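Local coordinates for sensor protein PfeS (Pseudomonas aeruginosa, PDB 3KYZ) that probably phosphorylates the regulator PfeR as the sensor histidine kinase of a two-component system, the part here being its sensor domain, predicted to be periplasmic, at residues T81-L86 with Y100-F105; Q95-Y100 with V115-E120. One frame throughout, in Å; residues are numbered along the deposited sequence.

Contact 1: T81-L86 with Y100-F105; sequences TFMRKL and YVSIEF
Arg84 bridges its backbone to Val101, the touching parts, 83-86 and 100-103, running 52° apart. Arg84 N donates to Tyr100 O at 2.9 Å, and Ser102 N returns a bond to Arg84 O at 2.9 Å, so Arg84 grips the residues before and after Val101. Arg84 O is also approached by Val101 CA at 3.3 Å. Water extends the pairing at both ends: one molecule joins Phe82 O to Tyr100 N, the other Ser102 O to Leu86 N.

Two groups of side chains fill the contact. Met83, a selenomethionine, crosses Tyr100 at about a right angle, its CG lying 4.0 Å from Tyr100 CB. A bend at chi3 (-78°) folds the end of its chain over Ser102, leaving CE 3.8 Å from Ser102 CB; the Ser102 hydroxyl takes its hydrogen bond from Arg113. Leu86 straddles two strand residues with its methyls: CD2 sits 3.7 Å from Val101 CG1, while CD1 rests 4.0 Å from Ile103 CG1. Leu23 of helix 17-53 packs on both Leu86 and Ile103, extending this apolar patch. Arg84 turns its guanidinium away from the strand and hydrogen-bonds Pro89 O. Across the dimer, Thr81 and Met83 are also held by backbone hydrogen bonds to the second subunit.

The arrangement is that of a single beta bridge: an irregular loop docks along 100-104, an outermost strand of the antiparallel sheet within this chain of the Cache-clan sensor domain.

Contact 2: Q95-Y100 with V115-E120; sequences QDELPY and VIQLPE
Gln117 lays its side chain over the Tyr100 ring, and this stack with the neighbouring backbone forms the tight part of the contact. Gln117 CG stands 4.2 Å from the Tyr100 ring centroid in a CH-pi contact, and the amide beyond it continues across the same ring, the two planes 20° apart. CG is anti to the backbone N (chi1 -171°) and the chain is extended beyond it, which carries NE2 to Leu98 O for an almost straight bond of 2.9 Å. Leu118 N donates to Pro99 O at 2.8 Å, with Pro99 CD 4.1 Å from Leu118 CB. Leu98 reaches over Leu118 O with its CD1, 3.4 Å away. Tyr100 and Gln117 themselves form an antiparallel non-hydrogen-bonded pair.

The looser side is wet. One water accepts from Gln117 NE2 and donates a long bond to Glu97 OE2, while another donates to Gln117 OE1 and lies at the Tyr100 ring edge, 2.6 Å from Tyr100 OH. The amide is thus fixed in rotation by three partners. Exposed Glu120 also lies on this side, touched by Leu98 CD1.

Among its neighbours, the contact lies where the chain enters strand 100-104 and leaves strand 113-117: His79 stacks on Tyr100, Gln117 pairs through its backbone with Trp56, and Leu118 packs against Leu23 of helix 17-53.

How the contacts relate
From the N terminus, the chain passes helix 17-53, strand 57-60 and helix 74-77 before reaching 81-86. Contact 1 closes the irregular loop that leads from there to strand 100-104, and contact 2 closes the overlapping stretch from 95-100 through strands 100-104 and 113-117 to 115-120. Their segments alternate, so the closures cross instead of nesting, and Tyr100 belongs to both. They also touch directly: Val101 N probably bonds Ile116 O at 2.9 Å, and Met83 SE packs 3.6 Å from Val115 CG1. Together they tie the long loop before strand 100-104 to the neighbouring strands 100-104 and 113-117.

Contact 1: T81-L86 with Y100-F105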
loop_
_atom_site.group_PDB
_atom_site.type_symbol
_atom_site.label_atom_id
_atom_site.label_comp_id
_atom_site.label_asym_id
_atom_site.label_seq_id
_atom_site.Cartn_x
_atom_site.Cartn_y
_atom_site.Cartn_z
ATOM N N THR A 81 -1.371 0.787 2.275
ATOM C CA THR A 81 -0.505 -0.386 2.148
ATOM C C THR A 81 -1.209 -1.740 2.169
ATOM O O THR A 81 -0.617 -2.742 1.750
ATOM C CB THR A 81 0.587 -0.398 3.249
ATOM O OG1 THR A 81 -0.038 -0.331 4.537
ATOM C CG2 THR A 81 1.532 0.780 3.083
ATOM N N PHE A 82 -2.455 -1.779 2.651
ATOM C CA PHE A 82 -3.187 -3.040 2.810
ATOM C C PHE A 82 -4.582 -2.905 2.215
ATOM O O PHE A 82 -5.588 -3.295 2.828
ATOM C CB PHE A 82 -3.272 -3.456 4.287
ATOM C CG PHE A 82 -1.944 -3.485 4.990
ATOM C CD1 PHE A 82 -0.934 -4.342 4.567
ATOM C CD2 PHE A 82 -1.713 -2.674 6.092
ATOM C CE1 PHE A 82 0.297 -4.367 5.221
ATOM C CE2 PHE A 82 -0.491 -2.699 6.756
ATOM C CZ PHE A 82 0.518 -3.544 6.315
HETATM N N MSE A 83 -4.631 -2.346 1.010
HETATM C CA MSE A 83 -5.889 -1.997 0.371
HETATM C C MSE A 83 -6.549 -3.172 -0.329
HETATM O O MSE A 83 -5.939 -4.238 -0.484
HETATM C CB MSE A 83 -5.674 -0.834 -0.598
HETATM C CG MSE A 83 -5.108 0.400 0.100
HETATM SE SE MSE A 83 -5.314 2.028 -0.926
HETATM C CE MSE A 83 -3.878 1.790 -2.196
ATOM N N ARG A 84 -7.804 -2.972 -0.735
ATOM C CA ARG A 84 -8.566 -3.979 -1.471
ATOM C C ARG A 84 -9.081 -3.387 -2.775
ATOM O O ARG A 84 -9.443 -2.207 -2.822
ATOM C CB ARG A 84 -9.772 -4.460 -0.652
ATOM C CG ARG A 84 -9.470 -4.799 0.799
ATOM C CD ARG A 84 -8.546 -6.000 0.916
ATOM N NE ARG A 84 -9.229 -7.235 0.543
ATOM C CZ ARG A 84 -8.618 -8.391 0.310
ATOM N NH1 ARG A 84 -7.294 -8.479 0.407
ATOM N NH2 ARG A 84 -9.330 -9.461 -0.022
ATOM N N LYS A 85 -9.127 -4.198 -3.828
ATOM C CA LYS A 85 -9.787 -3.784 -5.065
ATOM C C LYS A 85 -11.279 -4.089 -5.001
ATOM O O LYS A 85 -11.723 -4.894 -4.178
ATOM C CB LYS A 85 -9.154 -4.455 -6.283
ATOM C CG LYS A 85 -7.733 -3.977 -6.569
ATOM C CD LYS A 85 -7.258 -4.501 -7.908
ATOM C CE LYS A 85 -5.805 -4.130 -8.167
ATOM N NZ LYS A 85 -5.338 -4.626 -9.489
ATOM N N LEU A 86 -12.049 -3.447 -5.874
ATOM C CA LEU A 86 -13.509 -3.515 -5.802
ATOM C C LEU A 86 -14.080 -4.930 -5.870
ATOM O O LEU A 86 -15.150 -5.190 -5.312
ATOM C CB LEU A 86 -14.144 -2.656 -6.894
ATOM C CG LEU A 86 -14.105 -1.146 -6.641
ATOM C CD1 LEU A 86 -14.498 -0.373 -7.893
ATOM C CD2 LEU A 86 -15.008 -0.776 -5.474
ATOM N N TYR A 100 -9.733 -0.066 3.168
ATOM C CA TYR A 100 -9.427 1.010 2.228
ATOM C C TYR A 100 -9.467 0.436 0.826
ATOM O O TYR A 100 -8.759 -0.526 0.521
ATOM C CB TYR A 100 -8.066 1.643 2.530
ATOM C CG TYR A 100 -8.068 2.352 3.859
ATOM C CD1 TYR A 100 -8.533 3.657 3.968
ATOM C CD2 TYR A 100 -7.623 1.711 5.008
ATOM C CE1 TYR A 100 -8.557 4.307 5.184
ATOM C CE2 TYR A 100 -7.641 2.344 6.221
ATOM C CZ TYR A 100 -8.109 3.644 6.308
ATOM O OH TYR A 100 -8.117 4.274 7.519
ATOM N N VAL A 101 -10.320 1.012 -0.014
ATOM C CA VAL A 101 -10.535 0.504 -1.358
ATOM C C VAL A 101 -9.751 1.331 -2.372
ATOM O O VAL A 101 -9.835 2.563 -2.381
ATOM C CB VAL A 101 -12.035 0.519 -1.714
ATOM C CG1 VAL A 101 -12.262 -0.051 -3.109
ATOM C CG2 VAL A 101 -12.830 -0.258 -0.666
ATOM N N SER A 102 -8.974 0.639 -3.203
ATOM C CA SER A 102 -8.134 1.250 -4.225
ATOM C C SER A 102 -8.806 1.106 -5.584
ATOM O O SER A 102 -9.131 -0.007 -6.007
ATOM C CB SER A 102 -6.789 0.527 -4.266
ATOM O OG SER A 102 -5.947 1.022 -5.289
ATOM N N ILE A 103 -9.021 2.226 -6.266
ATOM C CA ILE A 103 -9.702 2.216 -7.562
ATOM C C ILE A 103 -8.925 3.062 -8.570
ATOM O O ILE A 103 -8.875 4.292 -8.469
ATOM C CB ILE A 103 -11.151 2.749 -7.465
ATOM C CG1 ILE A 103 -11.895 2.142 -6.267
ATOM C CG2 ILE A 103 -11.896 2.490 -8.783
ATOM C CD1 ILE A 103 -13.193 2.887 -5.896
ATOM N N GLU A 104 -8.311 2.400 -9.543
ATOM C CA GLU A 104 -7.485 3.094 -10.525
ATOM C C GLU A 104 -8.290 4.138 -11.289
ATOM O O GLU A 104 -9.478 3.948 -11.559
ATOM C CB GLU A 104 -6.894 2.089 -11.522
ATOM C CG GLU A 104 -7.940 1.467 -12.459
ATOM C CD GLU A 104 -7.353 0.463 -13.451
ATOM O OE1 GLU A 104 -6.209 0.021 -13.244
ATOM O OE2 GLU A 104 -8.041 0.112 -14.436
ATOM N N PHE A 105 -7.641 5.236 -11.649
ATOM C CA PHE A 105 -8.228 6.141 -12.635
ATOM C C PHE A 105 -8.492 5.318 -13.901
ATOM O O PHE A 105 -7.589 4.638 -14.395
ATOM C CB PHE A 105 -7.266 7.278 -12.965
ATOM C CG PHE A 105 -7.175 8.347 -11.902
ATOM C CD1 PHE A 105 -7.948 8.299 -10.752
ATOM C CD2 PHE A 105 -6.297 9.410 -12.069
ATOM C CE1 PHE A 105 -7.852 9.306 -9.795
ATOM C CE2 PHE A 105 -6.196 10.411 -11.125
ATOM C CZ PHE A 105 -6.975 10.364 -9.986
HETATM O O HOH W 1 -7.684 -1.894 3.970
HETATM O O HOH W 2 -10.788 -1.529 -7.542
#

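Contact 2: Q95-Y100 with V115-E120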
loop_
_atom_site.group_PDB
_atom_site.type_symbol
_atom_site.label_atom_id
_atom_site.label_comp_id
_atom_site.label_asym_id
_atom_site.label_seq_id
_atom_site.Cartn_x
_atom_site.Cartn_y
_atom_site.Cartn_z
ATOM N N GLN A 95 -7.937 -6.283 10.200
ATOM C CA GLN A 95 -7.407 -5.054 10.791
ATOM C C GLN A 95 -8.377 -4.281 11.686
ATOM O O GLN A 95 -8.058 -3.188 12.155
ATOM C CB GLN A 95 -6.864 -4.133 9.703
ATOM C CG GLN A 95 -5.596 -4.649 9.060
ATOM C CD GLN A 95 -4.766 -3.538 8.471
ATOM O OE1 GLN A 95 -5.046 -3.054 7.375
ATOM N NE2 GLN A 95 -3.735 -3.118 9.199
ATOM N N ASP A 96 -9.556 -4.846 11.919
ATOM C CA ASP A 96 -10.535 -4.233 12.812
ATOM C C ASP A 96 -10.863 -2.792 12.413
ATOM O O ASP A 96 -10.921 -1.895 13.253
ATOM C CB ASP A 96 -10.039 -4.275 14.258
ATOM C CG ASP A 96 -11.138 -3.984 15.256
ATOM O OD1 ASP A 96 -12.324 -4.122 14.885
ATOM O OD2 ASP A 96 -10.817 -3.624 16.409
ATOM N N GLU A 97 -11.078 -2.583 11.121
ATOM C CA GLU A 97 -11.489 -1.287 10.597
ATOM C C GLU A 97 -12.057 -1.527 9.213
ATOM O O GLU A 97 -11.801 -2.568 8.604
ATOM C CB GLU A 97 -10.300 -0.329 10.507
ATOM C CG GLU A 97 -9.216 -0.803 9.547
ATOM C CD GLU A 97 -8.029 0.143 9.461
ATOM O OE1 GLU A 97 -7.089 -0.158 8.692
ATOM O OE2 GLU A 97 -8.034 1.184 10.153
ATOM N N LEU A 98 -12.835 -0.576 8.709
ATOM C CA LEU A 98 -13.357 -0.702 7.357
ATOM C C LEU A 98 -12.213 -0.671 6.343
ATOM O O LEU A 98 -11.247 0.086 6.501
ATOM C CB LEU A 98 -14.393 0.392 7.081
ATOM C CG LEU A 98 -15.706 0.155 7.834
ATOM C CD1 LEU A 98 -16.526 1.432 7.955
ATOM C CD2 LEU A 98 -16.512 -0.952 7.166
ATOM N N PRO A 99 -12.311 -1.503 5.296
ATOM C CA PRO A 99 -11.218 -1.604 4.318
ATOM C C PRO A 99 -10.984 -0.308 3.544
ATOM O O PRO A 99 -11.928 0.449 3.290
ATOM C CB PRO A 99 -11.713 -2.672 3.334
ATOM C CG PRO A 99 -12.839 -3.357 4.006
ATOM C CD PRO A 99 -13.427 -2.415 4.999
ATOM N N TYR A 100 -9.733 -0.066 3.168
ATOM C CA TYR A 100 -9.427 1.010 2.228
ATOM C C TYR A 100 -9.467 0.436 0.826
ATOM O O TYR A 100 -8.759 -0.526 0.521
ATOM C CB TYR A 100 -8.066 1.643 2.530
ATOM C CG TYR A 100 -8.068 2.352 3.859
ATOM C CD1 TYR A 100 -8.533 3.657 3.968
ATOM C CD2 TYR A 100 -7.623 1.711 5.008
ATOM C CE1 TYR A 100 -8.557 4.307 5.184
ATOM C CE2 TYR A 100 -7.641 2.344 6.221
ATOM C CZ TYR A 100 -8.109 3.644 6.308
ATOM O OH TYR A 100 -8.117 4.274 7.519
ATOM N N VAL A 115 -8.662 6.472 -3.600
ATOM C CA VAL A 115 -8.726 5.607 -2.431
ATOM C C VAL A 115 -9.893 6.082 -1.565
ATOM O O VAL A 115 -10.016 7.273 -1.263
ATOM C CB VAL A 115 -7.417 5.630 -1.618
ATOM C CG1 VAL A 115 -7.552 4.751 -0.365
ATOM C CG2 VAL A 115 -6.258 5.156 -2.481
ATOM N N ILE A 116 -10.765 5.156 -1.191
ATOM C CA ILE A 116 -11.897 5.494 -0.340
ATOM C C ILE A 116 -12.030 4.438 0.744
ATOM O O ILE A 116 -12.028 3.246 0.448
ATOM C CB ILE A 116 -13.210 5.653 -1.163
ATOM C CG1 ILE A 116 -14.383 6.061 -0.265
ATOM C CG2 ILE A 116 -13.544 4.385 -1.956
ATOM C CD1 ILE A 116 -15.558 6.621 -1.064
ATOM N N GLN A 117 -12.110 4.861 2.000
ATOM C CA GLN A 117 -12.407 3.893 3.048
ATOM C C GLN A 117 -13.867 3.485 2.864
ATOM O O GLN A 117 -14.746 4.335 2.734
ATOM C CB GLN A 117 -12.180 4.449 4.452
ATOM C CG GLN A 117 -12.288 3.354 5.514
ATOM C CD GLN A 117 -11.738 3.756 6.868
ATOM O OE1 GLN A 117 -11.706 4.934 7.214
ATOM N NE2 GLN A 117 -11.292 2.766 7.644
ATOM N N LEU A 118 -14.121 2.186 2.817
ATOM C CA LEU A 118 -15.457 1.696 2.483
ATOM C C LEU A 118 -16.508 2.284 3.418
ATOM O O LEU A 118 -16.379 2.167 4.629
ATOM C CB LEU A 118 -15.502 0.169 2.577
ATOM C CG LEU A 118 -16.764 -0.456 1.984
ATOM C CD1 LEU A 118 -16.756 -0.326 0.465
ATOM C CD2 LEU A 118 -16.874 -1.908 2.398
ATOM N N PRO A 119 -17.549 2.927 2.864
ATOM C CA PRO A 119 -18.646 3.372 3.733
ATOM C C PRO A 119 -19.282 2.192 4.464
ATOM O O PRO A 119 -19.479 1.131 3.873
ATOM C CB PRO A 119 -19.649 3.981 2.746
ATOM C CG PRO A 119 -18.806 4.449 1.611
ATOM C CD PRO A 119 -17.716 3.399 1.477
ATOM N N GLU A 120 -19.609 2.382 5.736
ATOM C CA GLU A 120 -20.096 1.288 6.569
ATOM C C GLU A 120 -21.319 0.574 5.985
ATOM O O GLU A 120 -21.471 -0.641 6.133
ATOM C CB GLU A 120 -20.400 1.794 7.979
ATOM C CG GLU A 120 -20.794 0.702 8.957
ATOM C CD GLU A 120 -21.222 1.261 10.300
ATOM O OE1 GLU A 120 -21.535 2.469 10.364
ATOM O OE2 GLU A 120 -21.249 0.493 11.286
HETATM O O HOH W 3 -10.411 3.289 10.359
HETATM O O HOH W 4 -9.439 6.477 8.049
#